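Local coordinates for protein 4-oxalmesaconate hydratase (Pseudomonas putida, PDB 5CGZ) that catalyses the hydration of the enol form of oxalomesaconate to 4-carboxy-4-hydroxy-2-oxoadipate, the third step of gallate degradation, using one zinc ion per subunit, at residues K181-A184 with A185-C188; W196-Y199 with T200-A203; S45-L48 with W49-G52. All blocks are in the same frame, centred on the assembly; numbering follows the deposited sequence.

How the interactions relate
Following the chain from the N terminus, interaction 3 comes first, on the short helix 46-50 just after the zinc ligand E44. Interaction 1 follows on helix 179-186 and interaction 2 on helix 193-212. Each joins neighbours along one continuous stretch, so none closes a long loop, and the three run in series without nesting or crossing. Interactions 1 and 2 sit on successive helices that pack together: the ring of Y183 lies against W196 and T200, tying 179-186 to 193-212. Interaction 3 stands apart, its centre about 22 Å from that of interaction 1 and 23 Å from that of interaction 2. Interactions 2 and 3 both also meet neighbouring subunits of the hexamer.

Interaction 1 of 3, residues K181-A184 with A185-C188; sequences KKYA and AIQC
At the C-terminal end of helix 179-186, Y183 and, one turn on, Q187 meet, the side chain of the glutamine lying against the tyrosine ring. Q187 CG sits over one face of the ring, displaced toward its rim, in a CH-pi contact 4.2 Å from the Y183 centroid. The chain then runs on extended past CG, which brings Q187 CD to 3.5 Å from Y183 CE2, with OE1 and NE2 also near that carbon. Amide and ring planes are tilted 32° to each other, so this is an inclined overlap and not a flat stack. Y183 reaches its partner because its CG is anti to the backbone N (chi1 -173°), which swings the ring alongside the following turn. I186 CG2 approaches the same ring obliquely, 4.2 Å from Y183 CD1.

Under these side chains runs the i to i+4 ladder of an alpha helix: A185 N donates to K181 O at 2.9 Å, and I186 N to K182 O at 2.8 Å. Q187 N bonds to Y183 O at 3.0 Å and, more weakly, to A184 O at 3.2 Å, a forked donor. I186 also lays its CG1 3.4 Å from K182 O.

Three other helices touch these residues. A184 and A185, and C188 a little further along the chain, touch helix 56-74, I186 reaches V15 and W16 of helix 13-27, and helix 193-212 covers the side of Y183. Both lysines are anchored by salt bridges, K181 to E27 and K182 to E226; K182 NZ also donates to W16 O.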
loop_
_atom_site.group_PDB
_atom_site.type_symbol
_atom_site.label_atom_id
_atom_site.label_comp_id
_atom_site.label_asym_id
_atom_site.label_seq_id
_atom_site.Cartn_x
_atom_site.Cartn_y
_atom_site.Cartn_z
ATOM N N LYS A 181 3.319 36.000 11.701
ATOM C CA LYS A 181 4.252 35.462 12.681
ATOM C C LYS A 181 5.096 34.348 12.067
ATOM O O LYS A 181 6.315 34.338 12.231
ATOM C CB LYS A 181 3.508 34.954 13.921
ATOM C CG LYS A 181 3.042 36.065 14.844
ATOM C CD LYS A 181 2.266 35.514 16.031
ATOM C CE LYS A 181 1.952 36.613 17.048
ATOM N NZ LYS A 181 1.174 36.064 18.201
ATOM N N LYS A 182 4.466 33.415 11.347
ATOM C CA LYS A 182 5.253 32.330 10.769
ATOM C C LYS A 182 6.292 32.894 9.809
ATOM O O LYS A 182 7.447 32.462 9.798
ATOM C CB LYS A 182 4.390 31.294 10.036
ATOM C CG LYS A 182 5.259 30.239 9.331
ATOM C CD LYS A 182 4.478 29.052 8.773
ATOM C CE LYS A 182 5.459 27.948 8.346
ATOM N NZ LYS A 182 4.779 26.684 7.919
ATOM N N TYR A 183 5.886 33.868 9.008
ATOM C CA TYR A 183 6.805 34.425 8.022
ATOM C C TYR A 183 7.935 35.231 8.675
ATOM O O TYR A 183 9.078 35.208 8.208
ATOM C CB TYR A 183 6.059 35.300 7.012
ATOM C CG TYR A 183 6.968 35.740 5.890
ATOM C CD1 TYR A 183 7.477 34.812 4.985
ATOM C CD2 TYR A 183 7.354 37.071 5.758
ATOM C CE1 TYR A 183 8.327 35.199 3.962
ATOM C CE2 TYR A 183 8.210 37.469 4.737
ATOM C CZ TYR A 183 8.693 36.527 3.849
ATOM O OH TYR A 183 9.536 36.912 2.841
ATOM N N ALA A 184 7.620 35.946 9.751
ATOM C CA ALA A 184 8.661 36.654 10.494
ATOM C C ALA A 184 9.647 35.660 11.100
ATOM O O ALA A 184 10.854 35.896 11.104
ATOM C CB ALA A 184 8.049 37.535 11.579
ATOM N N ALA A 185 9.141 34.535 11.599
ATOM C CA ALA A 185 10.032 33.493 12.112
ATOM C C ALA A 185 10.885 32.925 10.975
ATOM O O ALA A 185 12.080 32.675 11.134
ATOM C CB ALA A 185 9.235 32.385 12.787
ATOM N N ILE A 186 10.255 32.719 9.824
ATOM C CA ILE A 186 10.957 32.222 8.646
ATOM C C ILE A 186 12.134 33.134 8.277
ATOM O O ILE A 186 13.215 32.663 7.906
ATOM C CB ILE A 186 9.976 32.080 7.454
ATOM C CG1 ILE A 186 9.293 30.708 7.503
ATOM C CG2 ILE A 186 10.682 32.264 6.120
ATOM C CD1 ILE A 186 8.288 30.502 6.394
ATOM N N GLN A 187 11.927 34.442 8.403
ATOM C CA GLN A 187 12.971 35.404 8.065
ATOM C C GLN A 187 14.164 35.371 9.026
ATOM O O GLN A 187 15.217 35.916 8.720
ATOM C CB GLN A 187 12.381 36.812 8.002
ATOM C CG GLN A 187 11.535 37.025 6.755
ATOM C CD GLN A 187 11.011 38.435 6.627
ATOM O OE1 GLN A 187 11.243 39.094 5.618
ATOM N NE2 GLN A 187 10.283 38.897 7.637
ATOM N N CYS A 188 14.010 34.721 10.176
ATOM C CA CYS A 188 15.151 34.488 11.057
ATOM C C CYS A 188 16.115 33.456 10.474
ATOM O O CYS A 188 17.257 33.362 10.909
ATOM C CB CYS A 188 14.696 34.018 12.439
ATOM S SG CYS A 188 13.740 35.214 13.348
#

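Interaction 2 of 3, residues W196-Y199 with T200-A203; sequences WEYY and TRVA
W196 O is gripped by two donors of a single residue: T200 OG1 at 2.8 Å and T200 N at 3.0 Å, arriving from opposite faces of the carbonyl plane. The hydroxyl can fold back onto this carbonyl because OG1 lies beside the backbone N (chi1 -62°). One residue on, R201 bends at its third torsion and lays its guanidinium face over E197 O, with NH1 3.8 Å from E197 CB. The guanidinium plane stands 81° to the Y198 ring, with NH2 near CD2. A water in the guanidinium plane accepts from R201 NH1 at 3.2 Å and donates to E197 OE1 at 2.7 Å, so these opposite charges are bridged by the water and do not touch.

This is helix 193-212, which lines a contact between subunits: R201 NE bonds to Q205 of the second subunit, and Y198 OH to H160 O and to Q209 of that subunit. Replacing R201 by an alanine would probably leave that Q205 and the bridging water without this partner. V202 CG2 touches two tyrosines, 3.8 Å from Y198 CE1 and 3.9 Å from Y199 CD1, while Y199 OH is held by R17 and H160.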
loop_
_atom_site.group_PDB
_atom_site.type_symbol
_atom_site.label_atom_id
_atom_site.label_comp_id
_atom_site.label_asym_id
_atom_site.label_seq_id
_atom_site.Cartn_x
_atom_site.Cartn_y
_atom_site.Cartn_z
ATOM N N TRP A 196 12.413 30.474 2.099
ATOM C CA TRP A 196 11.337 31.377 2.518
ATOM C C TRP A 196 10.226 31.312 1.490
ATOM O O TRP A 196 9.047 31.191 1.825
ATOM C CB TRP A 196 11.793 32.835 2.636
ATOM C CG TRP A 196 12.936 33.122 3.553
ATOM C CD1 TRP A 196 13.651 32.231 4.296
ATOM C CD2 TRP A 196 13.499 34.413 3.820
ATOM N NE1 TRP A 196 14.632 32.888 5.010
ATOM C CE2 TRP A 196 14.556 34.228 4.735
ATOM C CE3 TRP A 196 13.211 35.710 3.371
ATOM C CZ2 TRP A 196 15.327 35.290 5.210
ATOM C CZ3 TRP A 196 13.978 36.766 3.849
ATOM C CH2 TRP A 196 15.023 36.547 4.756
ATOM N N GLU A 197 10.628 31.410 0.226
ATOM C CA GLU A 197 9.700 31.410 -0.897
ATOM C C GLU A 197 9.028 30.056 -1.080
ATOM O O GLU A 197 7.836 29.990 -1.355
ATOM C CB GLU A 197 10.425 31.805 -2.185
ATOM C CG GLU A 197 10.841 33.262 -2.218
ATOM C CD GLU A 197 12.101 33.509 -3.041
ATOM O OE1 GLU A 197 12.448 32.667 -3.905
ATOM O OE2 GLU A 197 12.749 34.551 -2.814
ATOM N N TYR A 198 9.800 28.982 -0.928
ATOM C CA TYR A 198 9.257 27.640 -1.068
ATOM C C TYR A 198 8.150 27.400 -0.041
ATOM O O TYR A 198 7.077 26.910 -0.383
ATOM C CB TYR A 198 10.367 26.605 -0.911
ATOM C CG TYR A 198 9.962 25.169 -1.178
ATOM C CD1 TYR A 198 9.478 24.353 -0.154
ATOM C CD2 TYR A 198 10.095 24.617 -2.451
ATOM C CE1 TYR A 198 9.120 23.013 -0.399
ATOM C CE2 TYR A 198 9.742 23.292 -2.707
ATOM C CZ TYR A 198 9.261 22.493 -1.680
ATOM O OH TYR A 198 8.923 21.176 -1.950
ATOM N N TYR A 199 8.395 27.752 1.218
ATOM C CA TYR A 199 7.424 27.414 2.253
ATOM C C TYR A 199 6.277 28.412 2.301
ATOM O O TYR A 199 5.199 28.089 2.793
ATOM C CB TYR A 199 8.129 27.251 3.606
ATOM C CG TYR A 199 8.789 25.903 3.600
ATOM C CD1 TYR A 199 8.031 24.752 3.780
ATOM C CD2 TYR A 199 10.139 25.763 3.303
ATOM C CE1 TYR A 199 8.609 23.497 3.715
ATOM C CE2 TYR A 199 10.729 24.505 3.239
ATOM C CZ TYR A 199 9.954 23.378 3.444
ATOM O OH TYR A 199 10.517 22.127 3.379
ATOM N N THR A 200 6.483 29.593 1.727
ATOM C CA THR A 200 5.357 30.480 1.437
ATOM C C THR A 200 4.434 29.831 0.401
ATOM O O THR A 200 3.208 29.802 0.567
ATOM C CB THR A 200 5.829 31.857 0.913
ATOM O OG1 THR A 200 6.617 32.499 1.924
ATOM C CG2 THR A 200 4.630 32.744 0.564
ATOM N N ARG A 201 5.019 29.309 -0.675
ATOM C CA ARG A 201 4.205 28.654 -1.693
ATOM C C ARG A 201 3.498 27.426 -1.111
ATOM O O ARG A 201 2.333 27.184 -1.429
ATOM C CB ARG A 201 5.052 28.289 -2.920
ATOM C CG ARG A 201 5.433 29.530 -3.758
ATOM C CD ARG A 201 6.064 29.180 -5.090
ATOM N NE ARG A 201 7.245 28.340 -4.929
ATOM C CZ ARG A 201 8.499 28.775 -4.977
ATOM N NH1 ARG A 201 8.763 30.063 -5.189
ATOM N NH2 ARG A 201 9.495 27.914 -4.819
ATOM N N VAL A 202 4.183 26.672 -0.245
ATOM C CA VAL A 202 3.559 25.510 0.406
ATOM C C VAL A 202 2.298 25.926 1.160
ATOM O O VAL A 202 1.242 25.321 0.992
ATOM C CB VAL A 202 4.509 24.799 1.402
ATOM C CG1 VAL A 202 3.739 23.739 2.215
ATOM C CG2 VAL A 202 5.680 24.149 0.664
ATOM N N ALA A 203 2.406 26.973 1.977
ATOM C CA ALA A 203 1.265 27.432 2.776
ATOM C C ALA A 203 0.116 27.905 1.885
ATOM O O ALA A 203 -1.060 27.675 2.190
ATOM C CB ALA A 203 1.693 28.551 3.738
HETATM O O HOH W 1 11.909 30.557 -5.583
#

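Interaction 3 of 3, residues S45-L48 with W49-G52; sequences SAKL and WRKG
W49 N donates to S45 O at 3.2 Å and R50 N to A46 O at 3.1 Å, two i to i+4 bonds within this brief helix, while R50 N also reaches K47 O weakly and K51 N closes an i to i+3 bond to L48 O at 3.0 Å.

The indole of W49 lies back over the start of the helix. Its CD1 comes 3.1 Å from S45 O, an oblique approach, while A46 N lies at the ring edge near its plane; NE1 donates to E41 O. R50 is stretched from CG to NE, which carries its guanidinium back over A46, whose CB lies against one face 3.9 Å from NH2. That end forms a salt bridge with E140 of the third subunit, an anion that would probably ease the nearness of K47 NZ, 4.5 Å from R50 NH1. K51 CD lies 4.1 Å from L48 CD2, and the bend at chi4 (62°) brings K51 NZ back to the same methyl, also 4.1 Å away. L48 itself packs on A62 and R63 of helix 56-74.

S45 takes the N-cap position without a capping bond from its side chain; OG bonds instead to R63 and G40 O. The short helix 46-50 follows the zinc ligand E44 in the chain and carries A46, W49 and R50 to the interface with the third subunit of the hexamer.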
loop_
_atom_site.group_PDB
_atom_site.type_symbol
_atom_site.label_atom_id
_atom_site.label_comp_id
_atom_site.label_asym_id
_atom_site.label_seq_id
_atom_site.Cartn_x
_atom_site.Cartn_y
_atom_site.Cartn_z
ATOM N N SER A 45 23.402 23.430 6.818
ATOM C CA SER A 45 24.099 24.694 7.060
ATOM C C SER A 45 25.125 25.039 5.979
ATOM O O SER A 45 26.206 25.540 6.282
ATOM C CB SER A 45 24.791 24.640 8.424
ATOM O OG SER A 45 23.848 24.465 9.469
ATOM N N ALA A 46 24.778 24.775 4.723
ATOM C CA ALA A 46 25.711 24.928 3.607
ATOM C C ALA A 46 26.284 26.346 3.484
ATOM O O ALA A 46 27.484 26.513 3.267
ATOM C CB ALA A 46 25.031 24.523 2.301
ATOM N N LYS A 47 25.429 27.357 3.616
ATOM C CA LYS A 47 25.872 28.744 3.513
ATOM C C LYS A 47 27.009 29.035 4.483
ATOM O O LYS A 47 28.010 29.647 4.112
ATOM C CB LYS A 47 24.718 29.704 3.771
ATOM C CG LYS A 47 23.755 29.856 2.608
ATOM C CD LYS A 47 24.361 30.668 1.476
ATOM C CE LYS A 47 23.276 31.342 0.636
ATOM N NZ LYS A 47 22.385 30.358 -0.034
ATOM N N LEU A 48 26.862 28.578 5.722
ATOM C CA LEU A 48 27.901 28.806 6.717
ATOM C C LEU A 48 29.191 28.071 6.365
ATOM O O LEU A 48 30.275 28.636 6.483
ATOM C CB LEU A 48 27.413 28.401 8.113
ATOM C CG LEU A 48 26.345 29.348 8.661
ATOM C CD1 LEU A 48 25.907 28.948 10.055
ATOM C CD2 LEU A 48 26.877 30.774 8.651
ATOM N N TRP A 49 29.087 26.822 5.923
ATOM C CA TRP A 49 30.291 26.054 5.605
ATOM C C TRP A 49 31.057 26.651 4.425
ATOM O O TRP A 49 32.252 26.412 4.274
ATOM C CB TRP A 49 29.943 24.586 5.331
ATOM C CG TRP A 49 29.611 23.863 6.597
ATOM C CD1 TRP A 49 28.383 23.411 6.995
ATOM C CD2 TRP A 49 30.518 23.553 7.662
ATOM N NE1 TRP A 49 28.479 22.820 8.234
ATOM C CE2 TRP A 49 29.781 22.895 8.665
ATOM C CE3 TRP A 49 31.891 23.763 7.860
ATOM C CZ2 TRP A 49 30.365 22.442 9.850
ATOM C CZ3 TRP A 49 32.472 23.314 9.037
ATOM C CH2 TRP A 49 31.710 22.659 10.016
ATOM N N ARG A 50 30.370 27.440 3.607
ATOM C CA ARG A 50 31.005 28.091 2.470
ATOM C C ARG A 50 31.814 29.334 2.874
ATOM O O ARG A 50 32.657 29.806 2.112
ATOM C CB ARG A 50 29.952 28.452 1.428
ATOM C CG ARG A 50 29.395 27.234 0.712
ATOM C CD ARG A 50 28.155 27.575 -0.073
ATOM N NE ARG A 50 27.461 26.375 -0.534
ATOM C CZ ARG A 50 26.276 26.393 -1.132
ATOM N NH1 ARG A 50 25.660 27.549 -1.340
ATOM N NH2 ARG A 50 25.701 25.262 -1.520
ATOM N N LYS A 51 31.562 29.861 4.067
ATOM C CA LYS A 51 32.423 30.898 4.628
ATOM C C LYS A 51 33.745 30.270 5.054
ATOM O O LYS A 51 33.850 29.051 5.205
ATOM C CB LYS A 51 31.760 31.588 5.821
ATOM C CG LYS A 51 30.478 32.342 5.505
ATOM C CD LYS A 51 29.881 32.917 6.785
ATOM C CE LYS A 51 28.876 34.036 6.506
ATOM N NZ LYS A 51 27.693 33.588 5.712
ATOM N N GLY A 52 34.756 31.100 5.262
ATOM C CA GLY A 52 36.052 30.591 5.669
ATOM C C GLY A 52 36.154 30.325 7.159
ATOM O O GLY A 52 35.480 30.971 7.967
#